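Local coordinates for protein PfVFT1 (Plasmodium falciparum, PDB 5JKQ) that is of unknown function but has the bi-lobed Venus flytrap architecture of solute-binding proteins, consistent with binding a small ligand between its lobes, at residues Y94-Y108 / D123-V135. The protein carries 3 engineered substitutions. Residues are numbered along the deposited sequence; the frame is centred on the assembly and turned at random.
Sequences YEQNPPVGFWPDVMY and DAINIAYNYYDNV. Engineered in segment 123-135: Ala128 (natural residue Thr). With SO4 (sulfate ion), chain E.
Tyr129 and Tyr131, alternate residues on one side of strand 126-132, pack against the loop 94-101 and the start of the helix that follows it. Pro99 lays its CG over one face of the Tyr129 ring, a CH-pi contact 3.8 Å from the ring centroid and 17° off the normal. Tyr94 turns its ring edge to Tyr129 in an offset edge-to-face pair, planes at 71° and centroids 5.8 Å apart; Tyr94 CD2 also meets Tyr131 CE1 at 3.8 Å. Selenomethionine Met107 brings CB to 3.4 Å from Tyr129 OH, while Tyr108 CD1 touches Ile127 CD1.

Two hydrogen bonds tie the loop to the strand. With CG anti to the backbone N (chi1 -165°), Asn97 reaches back across one face of the Tyr131 ring, and its ND2 donates nearly straight to Tyr129 O at 2.8 Å, from above the carbonyl plane. Tyr131 OH gives its proton to Gln96 O at 3.0 Å. A water donates to Ile127 O and bonds weakly to Tyr108 OH.

At the strand's end, the backbone N atoms of Asp133 and Asn134 hold a sulfate, probably from the crystallisation liquor. The hydroxyls of Tyr94 and Tyr129 both hydrogen-bond to Asp148 OD2, so one carboxylate oxygen links the two rings. Strand 126-132 borders a three-stranded parallel sheet beside strand 77-83; loop 94-101 and helix 102-118 pack on it, Ile127 also meeting Trp111 of the helix and Tyr94 reaching Ala82 of strand 77-83.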
ATOM      1  N   TYR A  94       5.814 -13.768   4.955  1.00 25.89           N
ATOM      2  CA  TYR A  94       5.714 -13.583   6.399  1.00 25.10           C
ATOM      3  C   TYR A  94       5.409 -14.892   7.128  1.00 33.86           C
ATOM      4  O   TYR A  94       5.007 -14.881   8.293  1.00 35.75           O
ATOM      5  CB  TYR A  94       4.635 -12.547   6.725  1.00 29.16           C
ATOM      6  CG  TYR A  94       4.950 -11.159   6.213  1.00 30.50           C
ATOM      7  CD1 TYR A  94       4.764 -10.832   4.876  1.00 19.91           C
ATOM      8  CD2 TYR A  94       5.431 -10.176   7.067  1.00 29.05           C
ATOM      9  CE1 TYR A  94       5.049  -9.568   4.405  1.00 22.39           C
ATOM     10  CE2 TYR A  94       5.718  -8.908   6.605  1.00 28.88           C
ATOM     11  CZ  TYR A  94       5.526  -8.610   5.273  1.00 25.96           C
ATOM     12  OH  TYR A  94       5.810  -7.347   4.810  1.00 21.89           O
ATOM     13  N   GLU A  95       5.596 -16.017   6.443  1.00 35.56           N
ATOM     14  CA  GLU A  95       5.432 -17.323   7.075  1.00 37.91           C
ATOM     15  C   GLU A  95       6.597 -17.600   8.021  1.00 29.43           C
ATOM     16  O   GLU A  95       6.499 -18.448   8.908  1.00 39.93           O
ATOM     17  CB  GLU A  95       5.318 -18.431   6.022  1.00 33.34           C
ATOM     18  CG  GLU A  95       3.888 -18.677   5.547  1.00 38.70           C
ATOM     19  CD  GLU A  95       3.794 -19.746   4.469  1.00 52.47           C
ATOM     20  OE1 GLU A  95       4.847 -20.258   4.034  1.00 50.75           O
ATOM     21  OE2 GLU A  95       2.659 -20.075   4.058  1.00 47.98           O
ATOM     22  N   GLN A  96       7.694 -16.873   7.826  1.00 32.88           N
ATOM     23  CA  GLN A  96       8.842 -16.931   8.725  1.00 34.07           C
ATOM     24  C   GLN A  96       9.074 -15.574   9.389  1.00 35.06           C
ATOM     25  O   GLN A  96       8.704 -14.534   8.842  1.00 33.10           O
ATOM     26  CB  GLN A  96      10.094 -17.366   7.964  1.00 38.06           C
ATOM     27  CG  GLN A  96      10.361 -16.567   6.698  1.00 36.78           C
ATOM     28  CD  GLN A  96      11.722 -16.862   6.100  1.00 45.76           C
ATOM     29  OE1 GLN A  96      11.830 -17.282   4.947  1.00 43.00           O
ATOM     30  NE2 GLN A  96      12.772 -16.637   6.882  1.00 47.32           N
ATOM     31  N   ASN A  97       9.687 -15.598  10.570  1.00 36.85           N
ATOM     32  CA  ASN A  97      10.004 -14.383  11.311  1.00 33.78           C
ATOM     33  C   ASN A  97      11.478 -14.397  11.718  1.00 31.13           C
ATOM     34  O   ASN A  97      11.899 -15.279  12.467  1.00 35.44           O
ATOM     35  CB  ASN A  97       9.108 -14.260  12.545  1.00 30.38           C
ATOM     36  CG  ASN A  97       9.125 -12.865  13.143  1.00 30.43           C
ATOM     37  OD1 ASN A  97      10.146 -12.178  13.123  1.00 33.72           O
ATOM     38  ND2 ASN A  97       7.987 -12.441  13.678  1.00 32.33           N
ATOM     39  N   PRO A  98      12.272 -13.418  11.240  1.00 34.63           N
ATOM     40  CA  PRO A  98      11.905 -12.243  10.436  1.00 31.84           C
ATOM     41  C   PRO A  98      11.485 -12.591   9.009  1.00 28.42           C
ATOM     42  O   PRO A  98      12.023 -13.534   8.427  1.00 31.86           O
ATOM     43  CB  PRO A  98      13.190 -11.415  10.429  1.00 32.87           C
ATOM     44  CG  PRO A  98      14.271 -12.424  10.533  1.00 31.33           C
ATOM     45  CD  PRO A  98      13.731 -13.499  11.439  1.00 36.84           C
ATOM     46  N   PRO A  99      10.535 -11.829   8.443  1.00 31.18           N
ATOM     47  CA  PRO A  99      10.059 -12.101   7.084  1.00 24.37           C
ATOM     48  C   PRO A  99      11.077 -11.724   6.012  1.00 20.37           C
ATOM     49  O   PRO A  99      12.041 -11.011   6.296  1.00 23.66           O
ATOM     50  CB  PRO A  99       8.807 -11.228   6.978  1.00 26.00           C
ATOM     51  CG  PRO A  99       9.071 -10.093   7.892  1.00 20.16           C
ATOM     52  CD  PRO A  99       9.866 -10.656   9.033  1.00 24.90           C
ATOM     53  N   VAL A 100      10.851 -12.207   4.794  1.00 22.27           N
ATOM     54  CA  VAL A 100      11.712 -11.905   3.657  1.00 25.77           C
ATOM     55  C   VAL A 100      10.871 -11.430   2.477  1.00 20.96           C
ATOM     56  O   VAL A 100       9.651 -11.600   2.465  1.00 15.34           O
ATOM     57  CB  VAL A 100      12.545 -13.135   3.231  1.00 30.05           C
ATOM     58  CG1 VAL A 100      13.571 -13.476   4.297  1.00 21.10           C
ATOM     59  CG2 VAL A 100      11.639 -14.328   2.956  1.00 27.00           C
ATOM     60  N   GLY A 101      11.533 -10.836   1.489  1.00 16.07           N
ATOM     61  CA  GLY A 101      10.861 -10.329   0.306  1.00 18.88           C
ATOM     62  C   GLY A 101      10.891  -8.816   0.241  1.00 18.50           C
ATOM     63  O   GLY A 101      11.533  -8.160   1.064  1.00 15.64           O
ATOM     64  N   PHE A 102      10.181  -8.264  -0.737  1.00 16.15           N
ATOM     65  CA  PHE A 102      10.224  -6.833  -1.011  1.00 16.14           C
ATOM     66  C   PHE A 102       9.742  -5.985   0.163  1.00 19.99           C
ATOM     67  O   PHE A 102      10.485  -5.146   0.672  1.00 20.29           O
ATOM     68  CB  PHE A 102       9.387  -6.507  -2.246  1.00 12.72           C
ATOM     69  CG  PHE A 102       9.244  -5.037  -2.503  1.00  9.94           C
ATOM     70  CD1 PHE A 102      10.299  -4.304  -3.020  1.00 12.19           C
ATOM     71  CD2 PHE A 102       8.052  -4.387  -2.227  1.00 18.72           C
ATOM     72  CE1 PHE A 102      10.168  -2.947  -3.257  1.00 23.59           C
ATOM     73  CE2 PHE A 102       7.915  -3.031  -2.463  1.00 17.07           C
ATOM     74  CZ  PHE A 102       8.972  -2.310  -2.978  1.00 19.37           C
ATOM     75  N   TRP A 103       8.500  -6.199   0.585  1.00 20.47           N
ATOM     76  CA  TRP A 103       7.889  -5.347   1.601  1.00 17.77           C
ATOM     77  C   TRP A 103       8.658  -5.362   2.923  1.00 18.35           C
ATOM     78  O   TRP A 103       8.848  -4.309   3.532  1.00 17.59           O
ATOM     79  CB  TRP A 103       6.431  -5.753   1.823  1.00 16.01           C
ATOM     80  CG  TRP A 103       5.536  -5.236   0.746  1.00 19.08           C
ATOM     81  CD1 TRP A 103       4.848  -5.971  -0.171  1.00 18.20           C
ATOM     82  CD2 TRP A 103       5.250  -3.862   0.458  1.00 16.51           C
ATOM     83  NE1 TRP A 103       4.143  -5.142  -1.010  1.00 14.41           N
ATOM     84  CE2 TRP A 103       4.372  -3.842  -0.644  1.00 17.45           C
ATOM     85  CE3 TRP A 103       5.646  -2.647   1.026  1.00 17.37           C
ATOM     86  CZ2 TRP A 103       3.884  -2.655  -1.190  1.00 14.36           C
ATOM     87  CZ3 TRP A 103       5.159  -1.469   0.482  1.00 18.04           C
ATOM     88  CH2 TRP A 103       4.288  -1.483  -0.613  1.00 15.33           C
ATOM     89  N   PRO A 104       9.100  -6.546   3.377  1.00 16.90           N
ATOM     90  CA  PRO A 104      10.007  -6.555   4.531  1.00 19.69           C
ATOM     91  C   PRO A 104      11.287  -5.764   4.269  1.00 18.84           C
ATOM     92  O   PRO A 104      11.725  -5.009   5.140  1.00 19.80           O
ATOM     93  CB  PRO A 104      10.313  -8.043   4.726  1.00 12.91           C
ATOM     94  CG  PRO A 104       9.127  -8.734   4.191  1.00 16.63           C
ATOM     95  CD  PRO A 104       8.659  -7.907   3.024  1.00 19.93           C
ATOM     96  N   ASP A 105      11.874  -5.932   3.086  1.00 19.31           N
ATOM     97  CA  ASP A 105      13.098  -5.216   2.733  1.00 16.41           C
ATOM     98  C   ASP A 105      12.881  -3.707   2.712  1.00 13.82           C
ATOM     99  O   ASP A 105      13.789  -2.946   3.044  1.00 19.87           O
ATOM    100  CB  ASP A 105      13.625  -5.670   1.367  1.00 20.26           C
ATOM    101  CG  ASP A 105      14.477  -6.925   1.446  1.00 17.48           C
ATOM    102  OD1 ASP A 105      14.913  -7.298   2.557  1.00 16.73           O
ATOM    103  OD2 ASP A 105      14.724  -7.531   0.384  1.00 21.44           O
ATOM    104  N   VAL A 106      11.687  -3.278   2.313  1.00 13.22           N
ATOM    105  CA  VAL A 106      11.336  -1.859   2.332  1.00 14.27           C
ATOM    106  C   VAL A 106      11.376  -1.325   3.760  1.00 18.93           C
ATOM    107  O   VAL A 106      11.936  -0.259   4.017  1.00 16.96           O
ATOM    108  CB  VAL A 106       9.930  -1.610   1.722  1.00 17.64           C
ATOM    109  CG1 VAL A 106       9.425  -0.192   2.028  1.00 21.24           C
ATOM    110  CG2 VAL A 106       9.954  -1.851   0.221  1.00 13.99           C
HETATM  111  N   MSE A 107      10.782  -2.068   4.689  1.00 10.01           N
HETATM  112  CA  MSE A 107      10.715  -1.623   6.075  1.00 18.47           C
HETATM  113  C   MSE A 107      12.105  -1.613   6.703  1.00 16.52           C
HETATM  114  O   MSE A 107      12.402  -0.769   7.549  1.00 18.12           O
HETATM  115  CB  MSE A 107       9.774  -2.515   6.889  1.00 14.66           C
HETATM  116  CG  MSE A 107       9.554  -2.029   8.317  1.00 22.69           C
HETATM  117 SE   MSE A 107       8.684  -0.281   8.402  1.00 28.75          SE
HETATM  118  CE  MSE A 107       6.836  -0.889   8.315  1.00 20.43           C
ATOM    119  N   TYR A 108      12.954  -2.547   6.281  1.00 21.71           N
ATOM    120  CA  TYR A 108      14.317  -2.628   6.798  1.00 26.19           C
ATOM    121  C   TYR A 108      15.136  -1.400   6.408  1.00 18.32           C
ATOM    122  O   TYR A 108      15.783  -0.790   7.257  1.00 14.59           O
ATOM    123  CB  TYR A 108      15.017  -3.894   6.291  1.00 13.84           C
ATOM    124  CG  TYR A 108      14.429  -5.192   6.803  1.00 21.41           C
ATOM    125  CD1 TYR A 108      13.899  -5.284   8.084  1.00 24.19           C
ATOM    126  CD2 TYR A 108      14.405  -6.325   6.003  1.00 26.94           C
ATOM    127  CE1 TYR A 108      13.362  -6.468   8.552  1.00 21.69           C
ATOM    128  CE2 TYR A 108      13.868  -7.514   6.462  1.00 22.58           C
ATOM    129  CZ  TYR A 108      13.349  -7.578   7.737  1.00 24.70           C
ATOM    130  OH  TYR A 108      12.815  -8.761   8.197  1.00 36.11           O
ATOM    131  N   ASP A 123      22.232  -0.539  11.766  1.00 18.75           N
ATOM    132  CA  ASP A 123      21.704  -1.632  12.582  1.00 16.48           C
ATOM    133  C   ASP A 123      21.404  -1.220  14.019  1.00 16.66           C
ATOM    134  O   ASP A 123      21.130  -2.071  14.862  1.00 17.83           O
ATOM    135  CB  ASP A 123      22.690  -2.801  12.592  1.00 18.22           C
ATOM    136  CG  ASP A 123      22.926  -3.371  11.212  1.00 23.24           C
ATOM    137  OD1 ASP A 123      21.963  -3.416  10.419  1.00 25.29           O
ATOM    138  OD2 ASP A 123      24.073  -3.770  10.919  1.00 27.93           O
ATOM    139  N   ALA A 124      21.448   0.080  14.293  1.00 19.71           N
ATOM    140  CA  ALA A 124      21.261   0.583  15.650  1.00 16.97           C
ATOM    141  C   ALA A 124      19.907   0.172  16.218  1.00 15.48           C
ATOM    142  O   ALA A 124      19.823  -0.313  17.344  1.00 18.59           O
ATOM    143  CB  ALA A 124      21.402   2.099  15.676  1.00 16.11           C
ATOM    144  N   ILE A 125      18.853   0.363  15.430  1.00 18.21           N
ATOM    145  CA  ILE A 125      17.501   0.040  15.868  1.00 18.15           C
ATOM    146  C   ILE A 125      17.073  -1.307  15.300  1.00 23.40           C
ATOM    147  O   ILE A 125      17.131  -1.535  14.091  1.00 15.32           O
ATOM    148  CB  ILE A 125      16.499   1.133  15.445  1.00 12.67           C
ATOM    149  CG1 ILE A 125      16.922   2.481  16.033  1.00 12.24           C
ATOM    150  CG2 ILE A 125      15.092   0.790  15.922  1.00 12.68           C
ATOM    151  CD1 ILE A 125      16.199   3.667  15.442  1.00 16.22           C
ATOM    152  N   ASN A 126      16.654  -2.202  16.188  1.00 22.36           N
ATOM    153  CA  ASN A 126      16.202  -3.526  15.788  1.00 19.79           C
ATOM    154  C   ASN A 126      14.744  -3.491  15.339  1.00 23.58           C
ATOM    155  O   ASN A 126      13.923  -2.788  15.928  1.00 26.37           O
ATOM    156  CB  ASN A 126      16.380  -4.518  16.941  1.00 21.92           C
ATOM    157  CG  ASN A 126      15.993  -5.933  16.559  1.00 34.53           C
ATOM    158  OD1 ASN A 126      16.753  -6.642  15.898  1.00 37.86           O
ATOM    159  ND2 ASN A 126      14.806  -6.357  16.982  1.00 33.81           N
ATOM    160  N   ILE A 127      14.437  -4.237  14.282  1.00 23.78           N
ATOM    161  CA  ILE A 127      13.065  -4.384  13.806  1.00 22.22           C
ATOM    162  C   ILE A 127      12.475  -5.681  14.356  1.00 31.12           C
ATOM    163  O   ILE A 127      12.966  -6.771  14.060  1.00 24.38           O
ATOM    164  CB  ILE A 127      12.993  -4.388  12.260  1.00 23.54           C
ATOM    165  CG1 ILE A 127      13.434  -3.036  11.700  1.00 20.63           C
ATOM    166  CG2 ILE A 127      11.586  -4.687  11.772  1.00 25.06           C
ATOM    167  CD1 ILE A 127      14.890  -2.985  11.291  1.00 32.44           C
ATOM    168  N   ALA A 128      11.426  -5.548  15.163  1.00 23.03           N
ATOM    169  CA  ALA A 128      10.725  -6.697  15.726  1.00 21.64           C
ATOM    170  C   ALA A 128       9.343  -6.839  15.098  1.00 25.25           C
ATOM    171  O   ALA A 128       8.446  -6.043  15.367  1.00 29.06           O
ATOM    172  CB  ALA A 128      10.608  -6.559  17.235  1.00 22.18           C
ATOM    173  N   TYR A 129       9.176  -7.858  14.260  1.00 27.49           N
ATOM    174  CA  TYR A 129       7.888  -8.123  13.629  1.00 23.49           C
ATOM    175  C   TYR A 129       6.987  -8.965  14.527  1.00 22.65           C
ATOM    176  O   TYR A 129       7.396 -10.013  15.024  1.00 24.25           O
ATOM    177  CB  TYR A 129       8.085  -8.833  12.289  1.00 29.57           C
ATOM    178  CG  TYR A 129       8.093  -7.905  11.097  1.00 24.64           C
ATOM    179  CD1 TYR A 129       6.904  -7.437  10.552  1.00 23.58           C
ATOM    180  CD2 TYR A 129       9.286  -7.501  10.512  1.00 15.77           C
ATOM    181  CE1 TYR A 129       6.900  -6.593   9.462  1.00 18.21           C
ATOM    182  CE2 TYR A 129       9.292  -6.654   9.422  1.00 19.39           C
ATOM    183  CZ  TYR A 129       8.097  -6.203   8.901  1.00 21.11           C
ATOM    184  OH  TYR A 129       8.094  -5.361   7.814  1.00 23.60           O
ATOM    185  N   ASN A 130       5.762  -8.487  14.740  1.00 27.23           N
ATOM    186  CA  ASN A 130       4.724  -9.261  15.417  1.00 24.35           C
ATOM    187  C   ASN A 130       3.547  -9.479  14.474  1.00 27.31           C
ATOM    188  O   ASN A 130       3.143  -8.562  13.760  1.00 26.67           O
ATOM    189  CB  ASN A 130       4.256  -8.556  16.693  1.00 29.77           C
ATOM    190  CG  ASN A 130       5.341  -8.482  17.751  1.00 32.25           C
ATOM    191  OD1 ASN A 130       6.532  -8.488  17.440  1.00 43.41           O
ATOM    192  ND2 ASN A 130       4.933  -8.413  19.010  1.00 42.27           N
ATOM    193  N   TYR A 131       3.004 -10.691  14.471  1.00 31.06           N
ATOM    194  CA  TYR A 131       1.932 -11.044  13.547  1.00 29.31           C
ATOM    195  C   TYR A 131       0.581 -11.150  14.255  1.00 31.20           C
ATOM    196  O   TYR A 131       0.486 -11.683  15.360  1.00 39.74           O
ATOM    197  CB  TYR A 131       2.260 -12.359  12.836  1.00 28.09           C
ATOM    198  CG  TYR A 131       3.553 -12.336  12.051  1.00 29.96           C
ATOM    199  CD1 TYR A 131       4.043 -11.152  11.513  1.00 30.31           C
ATOM    200  CD2 TYR A 131       4.277 -13.500  11.836  1.00 29.30           C
ATOM    201  CE1 TYR A 131       5.221 -11.129  10.790  1.00 29.18           C
ATOM    202  CE2 TYR A 131       5.455 -13.486  11.118  1.00 32.27           C
ATOM    203  CZ  TYR A 131       5.921 -12.299  10.596  1.00 26.79           C
ATOM    204  OH  TYR A 131       7.094 -12.286   9.879  1.00 24.91           O
ATOM    205  N   TYR A 132      -0.459 -10.630  13.606  1.00 29.42           N
ATOM    206  CA  TYR A 132      -1.814 -10.654  14.152  1.00 34.03           C
ATOM    207  C   TYR A 132      -2.836 -10.930  13.054  1.00 38.92           C
ATOM    208  O   TYR A 132      -2.542 -10.768  11.872  1.00 36.28           O
ATOM    209  CB  TYR A 132      -2.149  -9.324  14.834  1.00 34.66           C
ATOM    210  CG  TYR A 132      -1.145  -8.881  15.874  1.00 36.92           C
ATOM    211  CD1 TYR A 132      -1.233  -9.323  17.188  1.00 38.40           C
ATOM    212  CD2 TYR A 132      -0.115  -8.011  15.545  1.00 25.89           C
ATOM    213  CE1 TYR A 132      -0.319  -8.915  18.142  1.00 33.86           C
ATOM    214  CE2 TYR A 132       0.803  -7.599  16.490  1.00 29.74           C
ATOM    215  CZ  TYR A 132       0.697  -8.053  17.786  1.00 33.47           C
ATOM    216  OH  TYR A 132       1.610  -7.642  18.728  1.00 44.16           O
ATOM    217  N   ASP A 133      -4.035 -11.346  13.448  1.00 41.77           N
ATOM    218  CA  ASP A 133      -5.140 -11.489  12.504  1.00 34.32           C
ATOM    219  C   ASP A 133      -5.710 -10.111  12.182  1.00 36.32           C
ATOM    220  O   ASP A 133      -5.926  -9.777  11.017  1.00 42.13           O
ATOM    221  CB  ASP A 133      -6.229 -12.406  13.069  1.00 42.31           C
ATOM    222  CG  ASP A 133      -5.837 -13.873  13.034  1.00 43.33           C
ATOM    223  OD1 ASP A 133      -5.223 -14.307  12.036  1.00 45.50           O
ATOM    224  OD2 ASP A 133      -6.144 -14.597  14.006  1.00 43.02           O
ATOM    225  N   ASN A 134      -5.951  -9.322  13.226  1.00 32.39           N
ATOM    226  CA  ASN A 134      -6.334  -7.921  13.078  1.00 36.59           C
ATOM    227  C   ASN A 134      -5.211  -7.030  13.602  1.00 39.90           C
ATOM    228  O   ASN A 134      -5.049  -6.862  14.813  1.00 36.35           O
ATOM    229  CB  ASN A 134      -7.645  -7.632  13.818  1.00 33.09           C
ATOM    230  CG  ASN A 134      -8.195  -6.240  13.530  1.00 33.73           C
ATOM    231  OD1 ASN A 134      -7.448  -5.266  13.432  1.00 29.63           O
ATOM    232  ND2 ASN A 134      -9.513  -6.145  13.396  1.00 40.45           N
ATOM    233  N   VAL A 135      -4.436  -6.464  12.684  1.00 26.42           N
ATOM    234  CA  VAL A 135      -3.283  -5.653  13.050  1.00 29.63           C
ATOM    235  C   VAL A 135      -3.728  -4.299  13.595  1.00 32.51           C
ATOM    236  O   VAL A 135      -3.061  -3.720  14.453  1.00 32.74           O
ATOM    237  CB  VAL A 135      -2.337  -5.441  11.847  1.00 33.62           C
ATOM    238  CG1 VAL A 135      -1.082  -4.685  12.265  1.00 29.88           C
ATOM    239  CG2 VAL A 135      -1.955  -6.778  11.232  1.00 32.22           C
TER
HETATM  240  S   SO4 E 401      -5.120 -11.497  16.736  1.00 52.89           S
HETATM  241  O1  SO4 E 401      -5.392 -10.271  15.989  1.00 35.69           O
HETATM  242  O2  SO4 E 401      -4.461 -11.172  17.998  1.00 47.70           O
HETATM  243  O3  SO4 E 401      -4.249 -12.373  15.956  1.00 41.36           O
HETATM  244  O4  SO4 E 401      -6.382 -12.180  17.007  1.00 46.22           O
HETATM  245  O   HOH W   1      13.014  -8.101  11.433  1.00 28.27           O